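Long-range contacts in minor fimbrium anchoring subunit Mfa2 (Porphyromonas gingivalis, PDB 5NFI), which fastens the minor (Mfa1) fimbriae to the bacterial outer membrane and regulates their length, without being part of the filament itself: residues Val5-Ser11 with Ile133-Leu139; Val25-Tyr31 with Ile68-Ile74. All coordinates share one frame; numbering follows the deposited sequence.

Contact 1 (Val5-Ser11 with Ile133-Leu139); sequences VYVNFYS and IHTRANL
The guanidinium of Arg136 lies flat over the ring of Tyr10, the planes 11° apart and Arg136 CZ 3.6 Å from the ring centroid, a stacked cation-pi pair. Tyr10 holds CG between its backbone N and carbonyl carbon (chi1 67°), which turns the ring across the neighbouring strand, and Arg136 bends at chi3 (72°) to fold its head over the ring. Asn138 CB supports the opposite face in a CH-pi contact, 4.1 Å from the centroid, while the Asn138 amide nitrogen is tied to Gln12 O. Toward the start of both strands, the Tyr6 and His134 side chains run alongside each other, Tyr6 CD2 over a face of the imidazole, 3.5 Å from His134 CE1, the planes inclined and the centres offset; a bond from His134 ND1 to Glu55 helps fix it. On the strand pair's opposite face, Val5, Val7, Phe9, Ile133, Ala137 and the methyl of Thr135 form a largely apolar surface, where Thr135 CG2 meets Val5 CG1 and Val7 CG2, each at 3.6 Å. Ser11 OG donates to Leu139 O at 2.6 Å. Six backbone hydrogen bonds alternate between the strands, a parallel ladder consistent with the transthyretin-like beta-sandwich of the fimbrillin superfamily.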
loop_
_atom_site.group_PDB
_atom_site.type_symbol
_atom_site.label_atom_id
_atom_site.label_comp_id
_atom_site.label_asym_id
_atom_site.label_seq_id
_atom_site.Cartn_x
_atom_site.Cartn_y
_atom_site.Cartn_z
ATOM N N VAL A 5 18.852 1.187 -19.348
ATOM C CA VAL A 5 19.083 0.298 -18.213
ATOM C C VAL A 5 18.207 -0.934 -18.336
ATOM O O VAL A 5 17.001 -0.807 -18.485
ATOM C CB VAL A 5 18.740 0.970 -16.852
ATOM C CG1 VAL A 5 19.161 0.070 -15.700
ATOM C CG2 VAL A 5 19.395 2.322 -16.731
ATOM N N TYR A 6 18.783 -2.126 -18.260
ATOM C CA TYR A 6 17.939 -3.300 -18.125
ATOM C C TYR A 6 17.630 -3.497 -16.646
ATOM O O TYR A 6 18.522 -3.429 -15.807
ATOM C CB TYR A 6 18.596 -4.548 -18.714
ATOM C CG TYR A 6 18.663 -4.548 -20.222
ATOM C CD1 TYR A 6 17.535 -4.825 -20.989
ATOM C CD2 TYR A 6 19.858 -4.282 -20.884
ATOM C CE1 TYR A 6 17.603 -4.825 -22.381
ATOM C CE2 TYR A 6 19.927 -4.282 -22.247
ATOM C CZ TYR A 6 18.801 -4.552 -22.997
ATOM O OH TYR A 6 18.885 -4.552 -24.375
ATOM N N VAL A 7 16.359 -3.726 -16.336
ATOM C CA VAL A 7 15.926 -3.874 -14.955
ATOM C C VAL A 7 15.222 -5.201 -14.730
ATOM O O VAL A 7 14.331 -5.593 -15.485
ATOM C CB VAL A 7 14.982 -2.739 -14.521
ATOM C CG1 VAL A 7 14.562 -2.938 -13.083
ATOM C CG2 VAL A 7 15.659 -1.395 -14.674
ATOM N N ASN A 8 15.661 -5.890 -13.684
ATOM C CA ASN A 8 15.085 -7.146 -13.257
ATOM C C ASN A 8 14.209 -6.942 -12.026
ATOM O O ASN A 8 14.611 -6.278 -11.062
ATOM C CB ASN A 8 16.181 -8.151 -12.946
ATOM C CG ASN A 8 15.642 -9.406 -12.316
ATOM O OD1 ASN A 8 15.565 -9.521 -11.088
ATOM N ND2 ASN A 8 15.239 -10.357 -13.155
ATOM N N PHE A 9 13.013 -7.507 -12.039
ATOM C CA PHE A 9 12.120 -7.244 -10.927
ATOM C C PHE A 9 11.910 -8.493 -10.110
ATOM O O PHE A 9 11.571 -9.557 -10.652
ATOM C CB PHE A 9 10.784 -6.680 -11.416
ATOM C CG PHE A 9 10.896 -5.310 -12.033
ATOM C CD1 PHE A 9 11.257 -4.214 -11.263
ATOM C CD2 PHE A 9 10.637 -5.114 -13.385
ATOM C CE1 PHE A 9 11.356 -2.949 -11.830
ATOM C CE2 PHE A 9 10.722 -3.849 -13.953
ATOM C CZ PHE A 9 11.079 -2.766 -13.175
ATOM N N TYR A 10 12.146 -8.342 -8.805
ATOM C CA TYR A 10 11.957 -9.400 -7.825
ATOM C C TYR A 10 11.140 -8.892 -6.633
ATOM O O TYR A 10 10.751 -7.723 -6.585
ATOM C CB TYR A 10 13.317 -9.953 -7.364
ATOM C CG TYR A 10 14.202 -9.015 -6.555
ATOM C CD1 TYR A 10 14.930 -8.007 -7.170
ATOM C CD2 TYR A 10 14.338 -9.170 -5.175
ATOM C CE1 TYR A 10 15.766 -7.167 -6.438
ATOM C CE2 TYR A 10 15.166 -8.329 -4.427
ATOM C CZ TYR A 10 15.883 -7.332 -5.068
ATOM O OH TYR A 10 16.710 -6.493 -4.344
ATOM N N SER A 11 10.864 -9.777 -5.683
ATOM C CA SER A 11 10.203 -9.364 -4.455
ATOM C C SER A 11 10.769 -10.153 -3.282
ATOM O O SER A 11 10.580 -11.367 -3.170
ATOM C CB SER A 11 8.692 -9.548 -4.549
ATOM O OG SER A 11 8.035 -8.957 -3.435
ATOM N N ILE A 133 23.385 -0.690 -19.246
ATOM C CA ILE A 133 23.718 -1.197 -17.923
ATOM C C ILE A 133 22.598 -2.095 -17.409
ATOM O O ILE A 133 21.573 -2.270 -18.067
ATOM C CB ILE A 133 23.985 -0.062 -16.924
ATOM C CG1 ILE A 133 22.719 0.746 -16.666
ATOM C CG2 ILE A 133 25.076 0.855 -17.444
ATOM C CD1 ILE A 133 22.985 2.004 -15.893
ATOM N N HIS A 134 22.813 -2.689 -16.244
ATOM C CA HIS A 134 21.801 -3.539 -15.636
ATOM C C HIS A 134 21.609 -3.190 -14.181
ATOM O O HIS A 134 22.487 -2.595 -13.562
ATOM C CB HIS A 134 22.177 -5.008 -15.770
ATOM C CG HIS A 134 22.216 -5.483 -17.185
ATOM N ND1 HIS A 134 21.295 -6.369 -17.701
ATOM C CD2 HIS A 134 23.062 -5.188 -18.200
ATOM C CE1 HIS A 134 21.575 -6.606 -18.970
ATOM N NE2 HIS A 134 22.644 -5.901 -19.298
ATOM N N THR A 135 20.450 -3.562 -13.647
ATOM C CA THR A 135 20.152 -3.397 -12.239
ATOM C C THR A 135 18.959 -4.274 -11.863
ATOM O O THR A 135 18.311 -4.852 -12.733
ATOM C CB THR A 135 19.858 -1.928 -11.891
ATOM O OG1 THR A 135 19.806 -1.763 -10.467
ATOM C CG2 THR A 135 18.540 -1.482 -12.502
ATOM N N ARG A 136 18.702 -4.387 -10.560
ATOM C CA ARG A 136 17.552 -5.104 -10.020
ATOM C C ARG A 136 16.742 -4.153 -9.156
ATOM O O ARG A 136 17.298 -3.200 -8.595
ATOM C CB ARG A 136 17.984 -6.311 -9.182
ATOM C CG ARG A 136 18.755 -7.345 -9.937
ATOM C CD ARG A 136 19.276 -8.466 -9.045
ATOM N NE ARG A 136 18.234 -9.373 -8.558
ATOM C CZ ARG A 136 17.962 -9.623 -7.272
ATOM N NH1 ARG A 136 18.653 -9.035 -6.300
ATOM N NH2 ARG A 136 17.007 -10.491 -6.955
ATOM N N ALA A 137 15.442 -4.424 -9.031
ATOM C CA ALA A 137 14.565 -3.641 -8.159
ATOM C C ALA A 137 13.634 -4.538 -7.344
ATOM O O ALA A 137 13.084 -5.500 -7.869
ATOM C CB ALA A 137 13.758 -2.657 -8.979
ATOM N N ASN A 138 13.457 -4.217 -6.062
ATOM C CA ASN A 138 12.628 -5.023 -5.160
ATOM C C ASN A 138 11.206 -4.468 -5.017
ATOM O O ASN A 138 10.987 -3.404 -4.428
ATOM C CB ASN A 138 13.287 -5.123 -3.785
ATOM C CG ASN A 138 12.562 -6.092 -2.838
ATOM O OD1 ASN A 138 11.445 -6.543 -3.105
ATOM N ND2 ASN A 138 13.206 -6.404 -1.719
ATOM N N LEU A 139 10.243 -5.201 -5.563
ATOM C CA LEU A 139 8.860 -4.787 -5.496
ATOM C C LEU A 139 8.303 -5.192 -4.147
ATOM O O LEU A 139 8.322 -6.377 -3.786
ATOM C CB LEU A 139 8.037 -5.408 -6.623
ATOM C CG LEU A 139 8.333 -4.916 -8.040
ATOM C CD1 LEU A 139 7.947 -5.976 -9.048
ATOM C CD2 LEU A 139 7.577 -3.626 -8.319
#

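Contact 2 (Val25-Tyr31 with Ile68-Ile74); sequences VARLNVY and IFAWGNI
Asn29 with Trp71 and Tyr31 with Phe69 are the hydrogen-bonded pairs of an antiparallel ladder, probably part of a sandwich of the transthyretin type, each closed by two backbone bonds. The tightly packed side is the face carrying Leu28, Val30 and Ala70. There Val30 CG1 reaches Ile68 CG2 at 3.6 Å, while Phe9 of strand 3-10 packs against Leu28, Val30 and Ala70. On the other face, the Tyr31 and Trp71 side chains run across one another; Trp71 CD1 sits at the edge of the tyrosine ring, 4.0 Å from Tyr31 CE2. Trp71 NE1 is bonded to Phe172 O, which helps settle the indole's orientation. The looser, solvent side is limited to exposed Ala26 and partly exposed Arg27; Asn73 and Ile74 beside them are buried. Arg27 bends at chi3 (-55°), which carries its side chain past Asn73 toward Ile74; its NH2 makes a salt bridge with Glu46, and NH1 gives a weak bond to Asn29 OD1. Ile74 CB approaches that same oxygen at 3.5 Å. Asn73, whose ND2 is bonded to Glu24 O and Thr111 O, turns its OD1 back toward 25-31, where Ala26 N meets it on a lone pair at 2.8 Å.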
loop_
_atom_site.group_PDB
_atom_site.type_symbol
_atom_site.label_atom_id
_atom_site.label_comp_id
_atom_site.label_asym_id
_atom_site.label_seq_id
_atom_site.Cartn_x
_atom_site.Cartn_y
_atom_site.Cartn_z
ATOM N N VAL A 25 1.988 -9.503 -10.108
ATOM C CA VAL A 25 2.362 -8.315 -10.872
ATOM C C VAL A 25 2.128 -8.541 -12.345
ATOM O O VAL A 25 2.853 -9.302 -12.960
ATOM C CB VAL A 25 3.817 -7.938 -10.634
ATOM C CG1 VAL A 25 4.179 -6.713 -11.455
ATOM C CG2 VAL A 25 4.039 -7.687 -9.137
ATOM N N ALA A 26 1.110 -7.884 -12.908
ATOM C CA ALA A 26 0.705 -8.128 -14.306
ATOM C C ALA A 26 1.076 -7.009 -15.263
ATOM O O ALA A 26 1.044 -7.197 -16.478
ATOM C CB ALA A 26 -0.788 -8.375 -14.397
ATOM N N ARG A 27 1.423 -5.846 -14.733
ATOM C CA ARG A 27 1.806 -4.744 -15.590
ATOM C C ARG A 27 2.707 -3.793 -14.828
ATOM O O ARG A 27 2.785 -3.858 -13.613
ATOM C CB ARG A 27 0.568 -4.031 -16.121
ATOM C CG ARG A 27 -0.237 -3.296 -15.077
ATOM C CD ARG A 27 -1.521 -2.729 -15.666
ATOM N NE ARG A 27 -1.305 -1.869 -16.827
ATOM C CZ ARG A 27 -0.817 -0.630 -16.781
ATOM N NH1 ARG A 27 -0.448 -0.074 -15.635
ATOM N NH2 ARG A 27 -0.672 0.052 -17.903
ATOM N N LEU A 28 3.413 -2.927 -15.547
ATOM C CA LEU A 28 4.445 -2.086 -14.947
ATOM C C LEU A 28 4.416 -0.669 -15.509
ATOM O O LEU A 28 4.141 -0.459 -16.687
ATOM C CB LEU A 28 5.845 -2.690 -15.168
ATOM C CG LEU A 28 6.227 -3.916 -14.327
ATOM C CD1 LEU A 28 7.486 -4.540 -14.862
ATOM C CD2 LEU A 28 6.378 -3.574 -12.827
ATOM N N ASN A 29 4.688 0.295 -14.640
ATOM C CA ASN A 29 4.947 1.663 -15.023
ATOM C C ASN A 29 6.317 1.999 -14.432
ATOM O O ASN A 29 6.467 2.113 -13.217
ATOM C CB ASN A 29 3.865 2.621 -14.502
ATOM C CG ASN A 29 2.491 2.390 -15.137
ATOM O OD1 ASN A 29 1.812 1.401 -14.858
ATOM N ND2 ASN A 29 2.054 3.341 -15.940
ATOM N N VAL A 30 7.323 2.132 -15.282
ATOM C CA VAL A 30 8.687 2.329 -14.819
ATOM C C VAL A 30 9.216 3.680 -15.282
ATOM O O VAL A 30 9.213 3.986 -16.483
ATOM C CB VAL A 30 9.600 1.199 -15.312
ATOM C CG1 VAL A 30 10.950 1.295 -14.656
ATOM C CG2 VAL A 30 8.966 -0.128 -14.987
ATOM N N TYR A 31 9.652 4.488 -14.320
ATOM C CA TYR A 31 10.097 5.853 -14.582
ATOM C C TYR A 31 11.570 6.012 -14.249
ATOM O O TYR A 31 12.087 5.348 -13.342
ATOM C CB TYR A 31 9.265 6.863 -13.772
ATOM C CG TYR A 31 7.789 6.711 -14.009
ATOM C CD1 TYR A 31 7.198 7.255 -15.134
ATOM C CD2 TYR A 31 6.990 5.994 -13.123
ATOM C CE1 TYR A 31 5.859 7.103 -15.371
ATOM C CE2 TYR A 31 5.642 5.829 -13.358
ATOM C CZ TYR A 31 5.086 6.392 -14.490
ATOM O OH TYR A 31 3.749 6.242 -14.754
ATOM N N ILE A 68 15.484 4.542 -10.760
ATOM C CA ILE A 68 14.280 4.069 -11.397
ATOM C C ILE A 68 13.201 3.807 -10.349
ATOM O O ILE A 68 13.462 3.182 -9.319
ATOM C CB ILE A 68 14.575 2.818 -12.226
ATOM C CG1 ILE A 68 14.829 3.238 -13.675
ATOM C CG2 ILE A 68 13.435 1.821 -12.147
ATOM C CD1 ILE A 68 15.495 2.196 -14.517
ATOM N N PHE A 69 11.998 4.318 -10.601
ATOM C CA PHE A 69 10.845 4.044 -9.747
ATOM C C PHE A 69 9.895 3.116 -10.494
ATOM O O PHE A 69 9.608 3.327 -11.674
ATOM C CB PHE A 69 10.138 5.342 -9.349
ATOM C CG PHE A 69 11.042 6.348 -8.665
ATOM C CD1 PHE A 69 12.052 5.934 -7.810
ATOM C CD2 PHE A 69 10.887 7.705 -8.890
ATOM C CE1 PHE A 69 12.882 6.848 -7.188
ATOM C CE2 PHE A 69 11.718 8.620 -8.274
ATOM C CZ PHE A 69 12.716 8.186 -7.422
ATOM N N ALA A 70 9.418 2.073 -9.834
ATOM C CA ALA A 70 8.588 1.118 -10.555
ATOM C C ALA A 70 7.262 0.840 -9.843
ATOM O O ALA A 70 7.201 0.622 -8.624
ATOM C CB ALA A 70 9.347 -0.181 -10.788
ATOM N N TRP A 71 6.201 0.821 -10.633
ATOM C CA TRP A 71 4.879 0.605 -10.089
ATOM C C TRP A 71 4.215 -0.573 -10.748
ATOM O O TRP A 71 4.187 -0.672 -11.973
ATOM C CB TRP A 71 4.032 1.854 -10.260
ATOM C CG TRP A 71 4.497 2.996 -9.415
ATOM C CD1 TRP A 71 5.375 3.980 -9.768
ATOM C CD2 TRP A 71 4.095 3.278 -8.065
ATOM N NE1 TRP A 71 5.543 4.865 -8.722
ATOM C CE2 TRP A 71 4.768 4.454 -7.665
ATOM C CE3 TRP A 71 3.229 2.652 -7.158
ATOM C CZ2 TRP A 71 4.595 5.018 -6.404
ATOM C CZ3 TRP A 71 3.066 3.213 -5.895
ATOM C CH2 TRP A 71 3.740 4.386 -5.534
ATOM N N GLY A 72 3.684 -1.468 -9.925
ATOM C CA GLY A 72 3.066 -2.678 -10.408
ATOM C C GLY A 72 1.577 -2.632 -10.221
ATOM O O GLY A 72 1.093 -2.324 -9.132
ATOM N N ASN A 73 0.874 -2.943 -11.307
ATOM C CA ASN A 73 -0.581 -2.990 -11.360
ATOM C C ASN A 73 -1.258 -1.641 -11.135
ATOM O O ASN A 73 -2.271 -1.560 -10.459
ATOM C CB ASN A 73 -1.113 -4.000 -10.353
ATOM C CG ASN A 73 -0.517 -5.360 -10.543
ATOM O OD1 ASN A 73 -0.132 -5.732 -11.662
ATOM N ND2 ASN A 73 -0.430 -6.124 -9.457
ATOM N N ILE A 74 -0.705 -0.587 -11.714
ATOM C CA ILE A 74 -1.435 0.658 -11.816
ATOM C C ILE A 74 -2.671 0.444 -12.695
ATOM O O ILE A 74 -2.587 -0.055 -13.810
ATOM C CB ILE A 74 -0.568 1.770 -12.381
ATOM C CG1 ILE A 74 0.369 2.295 -11.292
ATOM C CG2 ILE A 74 -1.435 2.886 -12.919
ATOM C CD1 ILE A 74 1.240 3.428 -11.759
#

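How the contacts relate
From the N terminus, strand 3-10 comes first, and its pairing with residues 133-139, some 120 residues later, closes the long loop of contact 1. Contact 2 is nested wholly inside that loop: strand 28-33 follows next, and the chain passes through strands 39-45 and 56-60 before strand 64-72 returns beside it. Strand 113-122 then bridges the two, pairing with 64-72 on one side and 133-151 on the other. The contacts, their centres about 11 Å apart, meet through side chains: Val7 CG2 is 3.6 Å from Ile68 CD1. Their apolar faces therefore share one core in the N-terminal half of the protein.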